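Local structure of glycoside hydrolase, GH17 family (Formosa sp. Hel1_33_131, 6FCG) at residues Lys162-Gly167 against Asn190-Leu195; His79-Arg84 against Gly371-Asp376; His246-Asn251 against Ser321-Glu326; Ser287-Ile292 against Lys299-Gly304; Leu86-Val91 against Ser97-Ala102. The protein probably hydrolyses internal beta-1,3-glucosidic bonds of laminarin, acting as an endo-laminarinase of glycoside hydrolase family 17. All coordinates share one frame; numbering follows the deposited sequence.

Interaction 1: Lys162-Gly167 against Asn190-Leu195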
# COMPACT_ATOMS: atom_id res chain seq x y z
N LYS A 162 -2.37 -49.36 17.67
CA LYS A 162 -3.13 -50.05 16.62
C LYS A 162 -2.73 -49.71 15.19
O LYS A 162 -3.15 -50.41 14.28
CB LYS A 162 -4.60 -49.72 16.78
CG LYS A 162 -5.14 -50.10 18.13
CD LYS A 162 -5.10 -51.61 18.36
CE LYS A 162 -5.11 -51.97 19.84
NZ LYS A 162 -4.70 -53.38 19.97
N VAL A 163 -1.93 -48.66 15.00
CA VAL A 163 -1.51 -48.21 13.68
C VAL A 163 -0.11 -47.65 13.77
O VAL A 163 0.24 -46.95 14.72
CB VAL A 163 -2.48 -47.12 13.10
CG1 VAL A 163 -1.96 -46.55 11.76
CG2 VAL A 163 -3.89 -47.64 12.90
N ILE A 164 0.70 -47.97 12.75
CA ILE A 164 1.93 -47.22 12.49
C ILE A 164 1.76 -46.46 11.18
O ILE A 164 1.42 -47.04 10.17
CB ILE A 164 3.15 -48.10 12.44
CG1 ILE A 164 3.35 -48.80 13.78
CG2 ILE A 164 4.38 -47.26 12.11
CD1 ILE A 164 4.50 -49.78 13.82
N ALA A 165 2.01 -45.16 11.23
CA ALA A 165 2.02 -44.29 10.06
C ALA A 165 3.45 -43.98 9.66
O ALA A 165 4.23 -43.43 10.48
CB ALA A 165 1.30 -43.00 10.36
N VAL A 166 3.82 -44.36 8.44
CA VAL A 166 5.15 -44.08 7.88
C VAL A 166 5.13 -42.71 7.23
O VAL A 166 4.65 -42.54 6.11
CB VAL A 166 5.53 -45.14 6.84
CG1 VAL A 166 6.89 -44.83 6.23
CG2 VAL A 166 5.55 -46.51 7.47
N GLY A 167 5.61 -41.73 7.97
CA GLY A 167 5.68 -40.36 7.47
C GLY A 167 4.48 -39.48 7.78
O GLY A 167 3.36 -39.95 8.01
N ASN A 190 6.67 -51.47 3.31
CA ASN A 190 6.91 -52.87 2.96
C ASN A 190 7.71 -53.57 4.05
O ASN A 190 7.44 -54.72 4.35
CB ASN A 190 7.62 -53.01 1.59
CG ASN A 190 6.64 -52.93 0.41
OD1 ASN A 190 5.43 -53.15 0.54
ND2 ASN A 190 7.17 -52.65 -0.77
N HIS A 191 8.68 -52.87 4.63
CA HIS A 191 9.44 -53.39 5.75
C HIS A 191 8.52 -53.80 6.91
O HIS A 191 8.66 -54.89 7.47
CB HIS A 191 10.42 -52.33 6.22
CG HIS A 191 11.18 -52.68 7.46
ND1 HIS A 191 12.38 -53.36 7.45
CD2 HIS A 191 10.95 -52.36 8.76
CE1 HIS A 191 12.83 -53.49 8.69
NE2 HIS A 191 11.98 -52.89 9.50
N LEU A 192 7.57 -52.93 7.23
CA LEU A 192 6.61 -53.17 8.31
C LEU A 192 5.61 -54.29 7.98
O LEU A 192 5.30 -55.10 8.85
CB LEU A 192 5.87 -51.88 8.69
CG LEU A 192 6.68 -50.76 9.37
CD1 LEU A 192 5.81 -49.54 9.58
CD2 LEU A 192 7.27 -51.18 10.70
N GLN A 193 5.12 -54.34 6.74
CA GLN A 193 4.26 -55.45 6.31
C GLN A 193 4.98 -56.81 6.34
O GLN A 193 4.35 -57.82 6.65
CB GLN A 193 3.70 -55.21 4.90
CG GLN A 193 2.78 -54.01 4.70
CD GLN A 193 1.52 -54.04 5.55
OE1 GLN A 193 1.36 -54.91 6.40
NE2 GLN A 193 0.59 -53.13 5.28
N ALA A 194 6.28 -56.81 6.04
CA ALA A 194 7.13 -58.01 6.12
C ALA A 194 7.36 -58.47 7.57
O ALA A 194 7.28 -59.67 7.84
CB ALA A 194 8.48 -57.77 5.44
N LEU A 195 7.62 -57.54 8.49
CA LEU A 195 7.65 -57.87 9.93
C LEU A 195 6.34 -58.48 10.43
O LEU A 195 6.38 -59.34 11.30
CB LEU A 195 7.99 -56.67 10.78
CG LEU A 195 9.40 -56.08 10.70
CD1 LEU A 195 9.47 -54.86 11.64
CD2 LEU A 195 10.51 -57.08 11.02
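Leu-192 reaches across from its helix and puts a single methyl, CD1, between the two outward-facing residues of strand 162-167, Ile-164 and Val-166. The apolar contacts all use that methyl: CD1 of Leu-192 lies 3.7 Å from CG2 of Ile-164 and an equal 3.7 Å from CG2 of Val-166. The two approaches differ. Against Ile-164 the leucine passes at about a right angle, whereas with Val-166 the two side chains run past one another in opposite directions. CD1 gets there because the leucine is extended beyond CB, CD1 standing anti to CA (chi2 176°). On the strand, the CG2 branch of Ile-164 is the one opposite its own backbone N, while its longer CG1 arm lies beside that nitrogen and leaves the touching to CG2.

This is the strand-to-helix face of a beta-alpha-beta unit, strand 161-168, helix 182-197, strand 206-212, the repeating element of the TIM barrel to which this family belongs. The helix lies on the outside of the barrel, where Leu-192 also rests on Ile-147 and Val-151 of helix 143-156 and on Ile-207 of the next strand.

No hydrogen bond crosses from strand to helix. Ala-194 N is 2.9 Å from Asn-190 O within the helix, and the backbone of Ile-164 pairs with Trp-206 and Thr-208. Gln-193 NE2 bonds to Ala-234 O and Asp-236 OD2.

Interaction 2: His79-Arg84 against Gly371-Asp376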
# COMPACT_ATOMS: atom_id res chain seq x y z
N HIS A 79 -10.44 -38.52 27.38
CA HIS A 79 -11.28 -39.69 27.61
C HIS A 79 -12.68 -39.29 28.06
O HIS A 79 -13.67 -39.88 27.62
CB HIS A 79 -10.63 -40.61 28.65
CG HIS A 79 -11.43 -41.84 28.93
ND1 HIS A 79 -11.28 -43.00 28.19
CD2 HIS A 79 -12.43 -42.07 29.80
CE1 HIS A 79 -12.14 -43.90 28.63
NE2 HIS A 79 -12.86 -43.35 29.60
N ALA A 80 -12.75 -38.27 28.90
CA ALA A 80 -14.02 -37.71 29.36
C ALA A 80 -14.89 -37.21 28.22
O ALA A 80 -16.11 -37.33 28.27
CB ALA A 80 -13.77 -36.59 30.36
N MET A 81 -14.25 -36.68 27.17
CA MET A 81 -14.87 -36.23 25.92
C MET A 81 -15.25 -37.30 24.90
O MET A 81 -15.69 -36.95 23.82
CB MET A 81 -13.85 -35.39 25.17
CG MET A 81 -13.92 -33.91 25.31
SD MET A 81 -12.63 -33.24 24.24
CE MET A 81 -13.43 -33.48 22.63
N ASN A 82 -15.06 -38.57 25.21
CA ASN A 82 -15.27 -39.69 24.25
C ASN A 82 -14.20 -39.87 23.18
O ASN A 82 -14.43 -40.59 22.21
CB ASN A 82 -16.63 -39.66 23.56
CG ASN A 82 -17.74 -39.91 24.52
OD1 ASN A 82 -17.80 -40.97 25.13
ND2 ASN A 82 -18.63 -38.94 24.67
N ILE A 83 -13.04 -39.26 23.36
CA ILE A 83 -11.92 -39.56 22.46
C ILE A 83 -11.40 -40.92 22.88
O ILE A 83 -11.14 -41.15 24.07
CB ILE A 83 -10.78 -38.51 22.57
CG1 ILE A 83 -11.28 -37.06 22.35
CG2 ILE A 83 -9.64 -38.86 21.64
CD1 ILE A 83 -11.70 -36.69 20.96
N ARG A 84 -11.23 -41.82 21.92
CA ARG A 84 -10.66 -43.15 22.18
C ARG A 84 -9.43 -43.51 21.38
O ARG A 84 -8.82 -44.56 21.62
CB ARG A 84 -11.73 -44.23 21.94
CG ARG A 84 -12.95 -44.16 22.87
CD ARG A 84 -12.57 -44.46 24.32
NE ARG A 84 -13.70 -44.33 25.22
CZ ARG A 84 -14.03 -43.24 25.91
NH1 ARG A 84 -13.32 -42.11 25.83
NH2 ARG A 84 -15.10 -43.29 26.69
N GLY A 371 -5.97 -25.93 18.89
CA GLY A 371 -6.60 -26.69 19.93
C GLY A 371 -8.09 -26.52 20.03
O GLY A 371 -8.65 -25.53 19.55
N LEU A 372 -8.75 -27.53 20.60
CA LEU A 372 -10.10 -27.39 21.14
C LEU A 372 -10.01 -26.74 22.52
O LEU A 372 -10.97 -26.10 22.99
CB LEU A 372 -10.79 -28.73 21.23
CG LEU A 372 -10.85 -29.54 19.95
CD1 LEU A 372 -11.42 -30.91 20.26
CD2 LEU A 372 -11.66 -28.86 18.87
N PHE A 373 -8.88 -26.91 23.18
CA PHE A 373 -8.58 -26.25 24.46
C PHE A 373 -7.40 -25.32 24.28
O PHE A 373 -6.55 -25.54 23.39
CB PHE A 373 -8.16 -27.28 25.54
CG PHE A 373 -9.18 -28.33 25.86
CD1 PHE A 373 -9.24 -29.51 25.16
CD2 PHE A 373 -10.09 -28.13 26.90
CE1 PHE A 373 -10.19 -30.46 25.46
CE2 PHE A 373 -11.05 -29.09 27.20
CZ PHE A 373 -11.08 -30.26 26.48
N THR A 374 -7.30 -24.35 25.20
CA THR A 374 -6.16 -23.42 25.25
C THR A 374 -5.03 -24.15 25.94
O THR A 374 -5.23 -25.21 26.51
CB THR A 374 -6.44 -22.06 25.96
OG1 THR A 374 -6.49 -22.19 27.39
CG2 THR A 374 -7.70 -21.38 25.45
N VAL A 375 -3.83 -23.58 25.91
CA VAL A 375 -2.70 -24.23 26.60
C VAL A 375 -3.00 -24.38 28.13
O VAL A 375 -2.66 -25.38 28.73
CB VAL A 375 -1.32 -23.59 26.28
CG1 VAL A 375 -1.21 -22.20 26.87
CG2 VAL A 375 -0.18 -24.44 26.80
N ASP A 376 -3.68 -23.39 28.72
CA ASP A 376 -4.04 -23.38 30.15
C ASP A 376 -5.25 -24.26 30.51
O ASP A 376 -5.62 -24.33 31.67
CB ASP A 376 -4.32 -21.94 30.63
CG ASP A 376 -3.12 -20.98 30.43
OD1 ASP A 376 -1.98 -21.31 30.84
OD2 ASP A 376 -3.32 -19.90 29.84
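A bend at the end of Met-81 brings its thioether to Phe-373 and Leu-372 at once: SD stands anti to CA (chi2 -178°), and chi3 then turns CE aside (75°). Phe-373 has its ring beside the backbone N and opposite its carbonyl carbon, which carries the rim up to the sulfur. Met-81 SD lies 3.9 Å from CE1 of Phe-373 and 4.0 Å from its CZ. The sulfur is 5.0 Å from the ring centroid and 77° off the ring normal, so this is a Met-aromatic contact made at the edge, near the ring plane. The turned methyl, CE of Met-81, packs 4.0 Å from CD1 of Leu-372.

Met-81 stands where helix 68-80 ends in a Schellman motif, with Asn-82 at positive phi and its N 3.1 Å from His-79 O. That carbonyl is gripped a second time: Arg-84 NH1 bonds to His-79 O at 2.9 Å, on a lone pair in the carbonyl plane. The same NH1 reaches Ile-83 O at 3.0 Å, but from above the carbonyl plane, and sits above one face of the His-79 imidazole, offset toward its rim.

Phe-373 meets Phe-392 edge-to-face, and Tyr-333 of helix 326-342 packs on both Met-81 and Leu-372. The loop 371-376 thus closes on Met-81 in the turn that joins outer helix 68-80 to strand 83-87, the second of the parallel TIM-barrel sheet.

Interaction 3: His246-Asn251 against Ser321-Glu326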
# COMPACT_ATOMS: atom_id res chain seq x y z
N HIS A 246 -6.50 -23.23 5.49
CA HIS A 246 -5.35 -22.71 4.77
C HIS A 246 -5.70 -22.23 3.38
O HIS A 246 -5.16 -21.23 2.94
CB HIS A 246 -4.24 -23.77 4.71
CG HIS A 246 -3.56 -23.96 6.02
ND1 HIS A 246 -3.67 -25.11 6.77
CD2 HIS A 246 -2.81 -23.11 6.76
CE1 HIS A 246 -2.98 -24.98 7.89
NE2 HIS A 246 -2.45 -23.77 7.90
N ASP A 247 -6.58 -22.95 2.69
CA ASP A 247 -6.96 -22.57 1.36
C ASP A 247 -7.84 -21.32 1.31
O ASP A 247 -7.87 -20.66 0.28
CB ASP A 247 -7.57 -23.76 0.60
CG ASP A 247 -6.52 -24.78 0.17
OD1 ASP A 247 -5.31 -24.46 0.18
OD2 ASP A 247 -6.88 -25.91 -0.23
N THR A 248 -8.44 -20.90 2.42
CA THR A 248 -9.06 -19.54 2.46
C THR A 248 -8.08 -18.40 2.06
O THR A 248 -8.52 -17.30 1.68
CB THR A 248 -9.65 -19.14 3.81
OG1 THR A 248 -8.62 -19.03 4.80
CG2 THR A 248 -10.70 -20.11 4.23
N HIS A 249 -6.77 -18.68 2.15
CA HIS A 249 -5.76 -17.81 1.56
C HIS A 249 -5.16 -18.34 0.24
O HIS A 249 -5.11 -17.61 -0.74
CB HIS A 249 -4.66 -17.60 2.55
CG HIS A 249 -3.58 -16.70 2.05
ND1 HIS A 249 -2.41 -17.18 1.51
CD2 HIS A 249 -3.50 -15.35 1.99
CE1 HIS A 249 -1.64 -16.16 1.16
NE2 HIS A 249 -2.28 -15.04 1.45
N TYR A 250 -4.66 -19.58 0.24
CA TYR A 250 -3.91 -20.14 -0.90
C TYR A 250 -4.75 -20.56 -2.10
O TYR A 250 -4.21 -20.72 -3.19
CB TYR A 250 -3.01 -21.33 -0.48
CG TYR A 250 -1.84 -20.90 0.30
CD1 TYR A 250 -0.69 -20.45 -0.33
CD2 TYR A 250 -1.89 -20.88 1.70
CE1 TYR A 250 0.40 -20.00 0.42
CE2 TYR A 250 -0.80 -20.46 2.45
CZ TYR A 250 0.32 -20.00 1.81
OH TYR A 250 1.38 -19.60 2.56
N ASN A 251 -6.04 -20.78 -1.91
CA ASN A 251 -6.93 -21.07 -3.01
C ASN A 251 -8.36 -20.68 -2.63
O ASN A 251 -9.21 -21.53 -2.37
CB ASN A 251 -6.83 -22.53 -3.45
CG ASN A 251 -7.75 -22.84 -4.63
OD1 ASN A 251 -8.07 -21.95 -5.46
ND2 ASN A 251 -8.22 -24.09 -4.69
N SER A 321 -7.81 -13.45 5.58
CA SER A 321 -9.05 -14.09 5.10
C SER A 321 -10.23 -14.13 6.06
O SER A 321 -11.29 -14.58 5.68
CB SER A 321 -8.74 -15.51 4.67
OG SER A 321 -8.58 -16.37 5.79
N LYS A 322 -10.06 -13.64 7.29
CA LYS A 322 -11.15 -13.61 8.30
C LYS A 322 -11.68 -15.01 8.67
O LYS A 322 -12.85 -15.17 9.01
CB LYS A 322 -12.34 -12.74 7.85
CG LYS A 322 -12.00 -11.43 7.15
CD LYS A 322 -11.57 -10.36 8.11
CE LYS A 322 -11.62 -9.06 7.34
NZ LYS A 322 -10.70 -8.04 7.85
N ALA A 323 -10.82 -16.01 8.61
CA ALA A 323 -11.22 -17.39 8.89
C ALA A 323 -11.16 -17.74 10.37
O ALA A 323 -12.05 -18.40 10.89
CB ALA A 323 -10.33 -18.33 8.10
N THR A 324 -10.12 -17.29 11.05
CA THR A 324 -9.82 -17.77 12.38
C THR A 324 -10.55 -17.07 13.53
O THR A 324 -10.40 -15.88 13.72
CB THR A 324 -8.32 -17.64 12.65
OG1 THR A 324 -7.91 -16.29 12.45
CG2 THR A 324 -7.56 -18.55 11.72
N ASP A 325 -11.33 -17.85 14.28
CA ASP A 325 -11.93 -17.49 15.57
C ASP A 325 -12.60 -18.75 16.13
O ASP A 325 -12.79 -19.72 15.40
CB ASP A 325 -12.94 -16.32 15.44
CG ASP A 325 -14.08 -16.64 14.48
OD1 ASP A 325 -14.89 -17.53 14.83
OD2 ASP A 325 -14.16 -15.99 13.41
N GLU A 326 -13.00 -18.73 17.40
CA GLU A 326 -13.52 -19.93 18.05
C GLU A 326 -14.88 -20.39 17.53
O GLU A 326 -15.21 -21.59 17.64
CB GLU A 326 -13.61 -19.74 19.54
CG GLU A 326 -12.23 -19.62 20.19
CD GLU A 326 -12.27 -19.52 21.71
OE1 GLU A 326 -13.30 -19.88 22.34
OE2 GLU A 326 -11.26 -19.08 22.29
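Ser-321 and Thr-248 meet hydroxyl to hydroxyl: Ser-321 OG gives its proton to Thr-248 OG1 across 2.8 Å. Both oxygens occupy the crowded position between backbone N and carbonyl carbon (chi1 65° for Thr-248, 76° for Ser-321), and these torsions bring the two to face each other. The serine methylene fills in beside the bond, CB of Ser-321 lying 3.5 Å from Thr-248 O. Ala-323 adds the apolar flank, its CB 3.8 Å from Thr-248 OG1.

The next shell sets these groups. Lys-322, with positive phi and psi, turns the chain between Ser-321 and Ala-323, which lets both of those residues face the helix while the lysine points away. On the helix side His-246 O receives the backbone N of both His-249 and Tyr-250, the former at 3.1 Å, and so fixes the turn that carries Thr-248. Further out, Trp-255 NE1 bonds to Ser-321 O and Trp-308 NE1 to Ala-323 O. Tyr-315 pairs through its backbone with Ser-321 and stacks its ring on His-249, while Asp-325 N-caps helix 326-342 through Lys-328 N. The contact thus ties helix 244-250, just past strand 238-241 of the TIM barrel, to the long connection that follows strand 301-305.

Thr-248 OG1 is also bonded to Met-245 O, one turn earlier in the helix. Since a carbonyl can only accept, the geometry is consistent with a short hydrogen-bond chain from Ser-321 OG through Thr-248 OG1 to Met-245 O, satisfying buried polar atoms with no charged group.

Interaction 4: Ser287-Ile292 against Lys299-Gly304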
# COMPACT_ATOMS: atom_id res chain seq x y z
N SER A 287 -11.72 -36.98 -4.13
CA SER A 287 -10.74 -36.99 -5.21
C SER A 287 -9.69 -38.09 -5.03
O SER A 287 -9.30 -38.73 -5.99
CB SER A 287 -10.07 -35.63 -5.30
OG SER A 287 -9.35 -35.53 -6.49
N VAL A 288 -9.30 -38.35 -3.79
CA VAL A 288 -8.43 -39.49 -3.46
C VAL A 288 -9.15 -40.84 -3.70
O VAL A 288 -8.58 -41.76 -4.30
CB VAL A 288 -7.89 -39.44 -2.00
CG1 VAL A 288 -6.94 -40.62 -1.72
CG2 VAL A 288 -7.13 -38.14 -1.73
N ALA A 289 -10.40 -40.94 -3.26
CA ALA A 289 -11.20 -42.14 -3.52
C ALA A 289 -11.38 -42.43 -5.02
O ALA A 289 -11.29 -43.58 -5.43
CB ALA A 289 -12.57 -42.04 -2.84
N SER A 290 -11.62 -41.39 -5.81
CA SER A 290 -11.69 -41.51 -7.28
C SER A 290 -10.40 -41.99 -7.90
O SER A 290 -10.42 -42.81 -8.83
CB SER A 290 -12.04 -40.18 -7.92
OG SER A 290 -13.39 -39.91 -7.68
N TYR A 291 -9.28 -41.49 -7.41
CA TYR A 291 -8.00 -41.88 -7.96
C TYR A 291 -7.71 -43.37 -7.73
O TYR A 291 -7.28 -44.06 -8.66
CB TYR A 291 -6.84 -41.00 -7.44
CG TYR A 291 -5.54 -41.40 -8.12
CD1 TYR A 291 -5.38 -41.21 -9.50
CD2 TYR A 291 -4.52 -42.00 -7.42
CE1 TYR A 291 -4.22 -41.60 -10.14
CE2 TYR A 291 -3.35 -42.38 -8.05
CZ TYR A 291 -3.21 -42.19 -9.41
OH TYR A 291 -2.06 -42.59 -10.02
N ILE A 292 -7.97 -43.88 -6.52
CA ILE A 292 -7.67 -45.29 -6.21
C ILE A 292 -8.65 -46.20 -6.97
O ILE A 292 -8.25 -47.23 -7.49
CB ILE A 292 -7.51 -45.65 -4.70
CG1 ILE A 292 -8.87 -45.70 -3.99
CG2 ILE A 292 -6.46 -44.72 -4.04
CD1 ILE A 292 -8.86 -45.74 -2.47
N LYS A 299 -9.46 -49.59 -1.03
CA LYS A 299 -8.87 -49.43 0.30
C LYS A 299 -9.71 -48.45 1.06
O LYS A 299 -10.24 -47.51 0.48
CB LYS A 299 -7.45 -48.86 0.22
CG LYS A 299 -6.46 -49.83 -0.33
CD LYS A 299 -5.68 -50.52 0.76
CE LYS A 299 -5.15 -51.85 0.25
NZ LYS A 299 -3.73 -51.92 -0.09
N PRO A 300 -9.81 -48.62 2.38
CA PRO A 300 -10.43 -47.56 3.16
C PRO A 300 -9.61 -46.25 3.14
O PRO A 300 -8.38 -46.27 3.03
CB PRO A 300 -10.49 -48.15 4.58
CG PRO A 300 -10.01 -49.56 4.47
CD PRO A 300 -9.19 -49.64 3.24
N ILE A 301 -10.32 -45.14 3.25
CA ILE A 301 -9.73 -43.84 3.43
C ILE A 301 -10.23 -43.31 4.77
O ILE A 301 -11.44 -43.36 5.06
CB ILE A 301 -10.13 -42.88 2.30
CG1 ILE A 301 -9.52 -43.39 0.99
CG2 ILE A 301 -9.62 -41.48 2.59
CD1 ILE A 301 -10.16 -42.80 -0.23
N HIS A 302 -9.29 -42.77 5.55
CA HIS A 302 -9.60 -42.02 6.79
C HIS A 302 -8.93 -40.66 6.79
O HIS A 302 -7.92 -40.45 6.13
CB HIS A 302 -9.21 -42.86 8.00
CG HIS A 302 -10.00 -44.13 8.09
ND1 HIS A 302 -11.34 -44.12 8.38
CD2 HIS A 302 -9.69 -45.42 7.83
CE1 HIS A 302 -11.82 -45.35 8.34
NE2 HIS A 302 -10.83 -46.16 8.01
N ILE A 303 -9.52 -39.71 7.51
CA ILE A 303 -8.94 -38.38 7.61
C ILE A 303 -7.92 -38.35 8.73
O ILE A 303 -8.26 -38.38 9.91
CB ILE A 303 -10.02 -37.29 7.79
CG1 ILE A 303 -11.07 -37.38 6.66
CG2 ILE A 303 -9.38 -35.90 7.80
CD1 ILE A 303 -10.52 -37.33 5.24
N GLY A 304 -6.66 -38.27 8.34
CA GLY A 304 -5.56 -38.19 9.28
C GLY A 304 -5.30 -36.81 9.86
O GLY A 304 -4.62 -36.70 10.89
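Ile-301, with the largest area buried here, points from its strand into helix 287-292, and its CD1 methyl does nearly all the touching. The setting is the return from an outer helix to the sheet in the TIM barrel: helix 266-294 runs back along the outside and strand 301-305 follows it inward. The axes of segments 287-292 and 301-304 approach to 10.2 Å, their directions 144° apart, so the chain comes back roughly antiparallel.

CD1 of Ile-301 presses on the helix where alanine gives a low spot, reaching the backbone itself: it lies 3.5 Å from Ala-289 CA and 3.6 Å from Ala-289 CB. Val-288 flanks it more loosely, CG1 to the same methyl being 4.2 Å.

Ile-292, one turn further on, meets Ile-301 tip to tip, the two CD1 methyls 3.9 Å apart. Its CG1 arm sits between backbone N and carbonyl carbon (chi1 75°), then runs out extended. Leu-238 of strand 238-241 packs on Val-288, Ile-292 and Lys-299 alike, and Val-240 meets Ile-301. The lysine tail leads off to bond through NZ with Val-235 O and Ile-232 O. Lys-299 itself meets the helix chiefly through its carbonyl, Ile-292 CD1 lying 3.7 Å from Lys-299 O.

Interaction 5: Leu86-Val91 against Ser97-Ala102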
# COMPACT_ATOMS: atom_id res chain seq x y z
N LEU A 86 -5.80 -41.65 19.63
CA LEU A 86 -5.02 -40.47 19.30
C LEU A 86 -3.88 -40.77 18.35
O LEU A 86 -3.52 -41.92 18.12
CB LEU A 86 -4.64 -39.64 20.54
CG LEU A 86 -4.10 -40.35 21.73
CD1 LEU A 86 -2.60 -40.46 21.66
CD2 LEU A 86 -4.43 -39.61 22.99
N ARG A 87 -3.38 -39.69 17.76
CA ARG A 87 -2.34 -39.69 16.76
C ARG A 87 -1.14 -38.90 17.21
O ARG A 87 -1.25 -37.85 17.84
CB ARG A 87 -2.88 -38.96 15.56
CG ARG A 87 -2.13 -39.28 14.33
CD ARG A 87 -2.49 -38.36 13.19
NE ARG A 87 -1.34 -38.41 12.31
CZ ARG A 87 -1.02 -37.51 11.41
NH1 ARG A 87 -1.81 -36.45 11.16
NH2 ARG A 87 0.11 -37.69 10.73
N THR A 88 0.01 -39.37 16.79
CA THR A 88 1.31 -38.88 17.22
C THR A 88 2.24 -38.75 16.01
O THR A 88 1.95 -39.33 14.94
CB THR A 88 1.81 -39.88 18.30
OG1 THR A 88 1.80 -39.23 19.58
CG2 THR A 88 3.19 -40.47 17.98
N TYR A 89 3.32 -37.99 16.14
CA TYR A 89 4.08 -37.56 14.92
C TYR A 89 5.51 -38.10 14.76
O TYR A 89 5.95 -38.37 13.63
CB TYR A 89 4.07 -36.03 14.80
CG TYR A 89 2.70 -35.53 14.44
CD1 TYR A 89 1.75 -35.30 15.43
CD2 TYR A 89 2.33 -35.33 13.11
CE1 TYR A 89 0.46 -34.90 15.10
CE2 TYR A 89 1.06 -34.90 12.77
CZ TYR A 89 0.12 -34.69 13.76
OH TYR A 89 -1.14 -34.25 13.45
N ASN A 90 6.22 -38.24 15.87
CA ASN A 90 7.50 -38.89 15.83
C ASN A 90 7.73 -39.74 17.06
O ASN A 90 7.01 -39.64 18.05
CB ASN A 90 8.63 -37.88 15.69
CG ASN A 90 8.75 -36.98 16.89
OD1 ASN A 90 8.07 -35.97 16.95
ND2 ASN A 90 9.60 -37.31 17.82
N VAL A 91 8.72 -40.61 16.92
CA VAL A 91 9.23 -41.47 17.99
C VAL A 91 10.72 -41.23 18.27
O VAL A 91 11.42 -42.07 18.84
CB VAL A 91 8.91 -42.95 17.78
CG1 VAL A 91 7.42 -43.19 17.73
CG2 VAL A 91 9.53 -43.60 16.52
N SER A 97 6.51 -42.16 23.47
CA SER A 97 6.82 -43.19 24.44
C SER A 97 6.20 -42.86 25.80
O SER A 97 5.65 -43.73 26.48
CB SER A 97 8.35 -43.35 24.52
OG SER A 97 8.75 -44.11 25.62
N ASN A 98 6.30 -41.61 26.21
CA ASN A 98 5.71 -41.21 27.48
C ASN A 98 4.18 -41.23 27.47
O ASN A 98 3.58 -41.49 28.51
CB ASN A 98 6.24 -39.86 27.93
CG ASN A 98 7.71 -39.91 28.28
OD1 ASN A 98 8.21 -40.93 28.76
ND2 ASN A 98 8.40 -38.83 28.08
N ILE A 99 3.56 -41.00 26.31
CA ILE A 99 2.11 -41.08 26.22
C ILE A 99 1.68 -42.52 26.43
O ILE A 99 0.73 -42.80 27.16
CB ILE A 99 1.58 -40.53 24.90
CG1 ILE A 99 1.92 -39.02 24.82
CG2 ILE A 99 0.07 -40.69 24.79
CD1 ILE A 99 1.75 -38.40 23.46
N LEU A 100 2.40 -43.44 25.82
CA LEU A 100 2.12 -44.86 26.00
C LEU A 100 2.28 -45.26 27.46
O LEU A 100 1.41 -45.97 27.99
CB LEU A 100 2.99 -45.70 25.07
CG LEU A 100 2.65 -45.57 23.58
CD1 LEU A 100 3.76 -46.09 22.70
CD2 LEU A 100 1.34 -46.27 23.23
N LYS A 101 3.32 -44.77 28.14
CA LYS A 101 3.51 -45.05 29.57
C LYS A 101 2.35 -44.54 30.42
O LYS A 101 1.87 -45.25 31.33
CB LYS A 101 4.84 -44.49 30.10
CG LYS A 101 6.02 -45.36 29.70
CD LYS A 101 7.39 -44.76 29.98
CE LYS A 101 8.41 -45.55 29.15
NZ LYS A 101 9.79 -45.11 29.38
N ALA A 102 1.91 -43.34 30.08
CA ALA A 102 0.83 -42.68 30.75
C ALA A 102 -0.47 -43.44 30.58
O ALA A 102 -1.20 -43.61 31.55
CB ALA A 102 0.66 -41.27 30.22
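Leu-86 and Thr-88 face Ile-99 of the helix, while the flat groups of Arg-87 and Tyr-89 are engaged elsewhere: CE2 of Tyr-89 lies over one face of the Arg-87 guanidinium, 3.3 Å above its plane and offset toward the rim. Arg-87 NH2 bonds to Asn-168 OD1, and its NH1 makes a salt bridge to Glu-305 OE2, the same carboxylate oxygen that Tyr-89 OH bonds. Asn-168 and Glu-305 end strands 161-168 and 301-305, the fourth and seventh of the sheet, at whose C-terminal ends the catalytic acids of such barrels usually lie, which is consistent with an active-site setting.

Toward the helix the contact is light, one methyl pair and one methyl against a hydroxyl. CD1 of Leu-86 packs 4.1 Å from CG2 of Ile-99, the two side chains meeting at a slant. Leucine CG, placed between backbone N and carbonyl carbon (chi1 46°), swings CD1 toward that methyl. The other arm of Ile-99 slides past Thr-88 in the opposite direction, its CD1 4.0 Å from Thr-88 OG1.

The contact joins the strand and helix of the beta-alpha-beta unit strand 83-87, helix 95-109, strand 116-121. Leu-86 also rests on Met-75 and Leu-78 of helix 68-80, and Ile-99 on Met-117 of strand 116-121, so the contact fills the angle between two outer helices and the sheet.

Overall arrangement
All five contacts are buried, but their places differ. Interactions 1, 4 and 5 each set an outer helix on a strand of the same parallel sheet, mainly through aliphatic methyls and without a hydrogen bond across. Interaction 2 shares strand 83-87 with interaction 5, yet closes a link of nearly 290 residues and brings sulfur and an aromatic edge into the packing. Interaction 3 stands apart from the sheet, joining a short helix to a connecting loop by a hydroxyl-hydroxyl bond, its centre about 34 Å from that of interaction 1. Interactions 4 and 5 meet at the barrel interior, where Arg-87 NH1 lies 2.8 Å from Gly-304 O, a weak hydrogen bond.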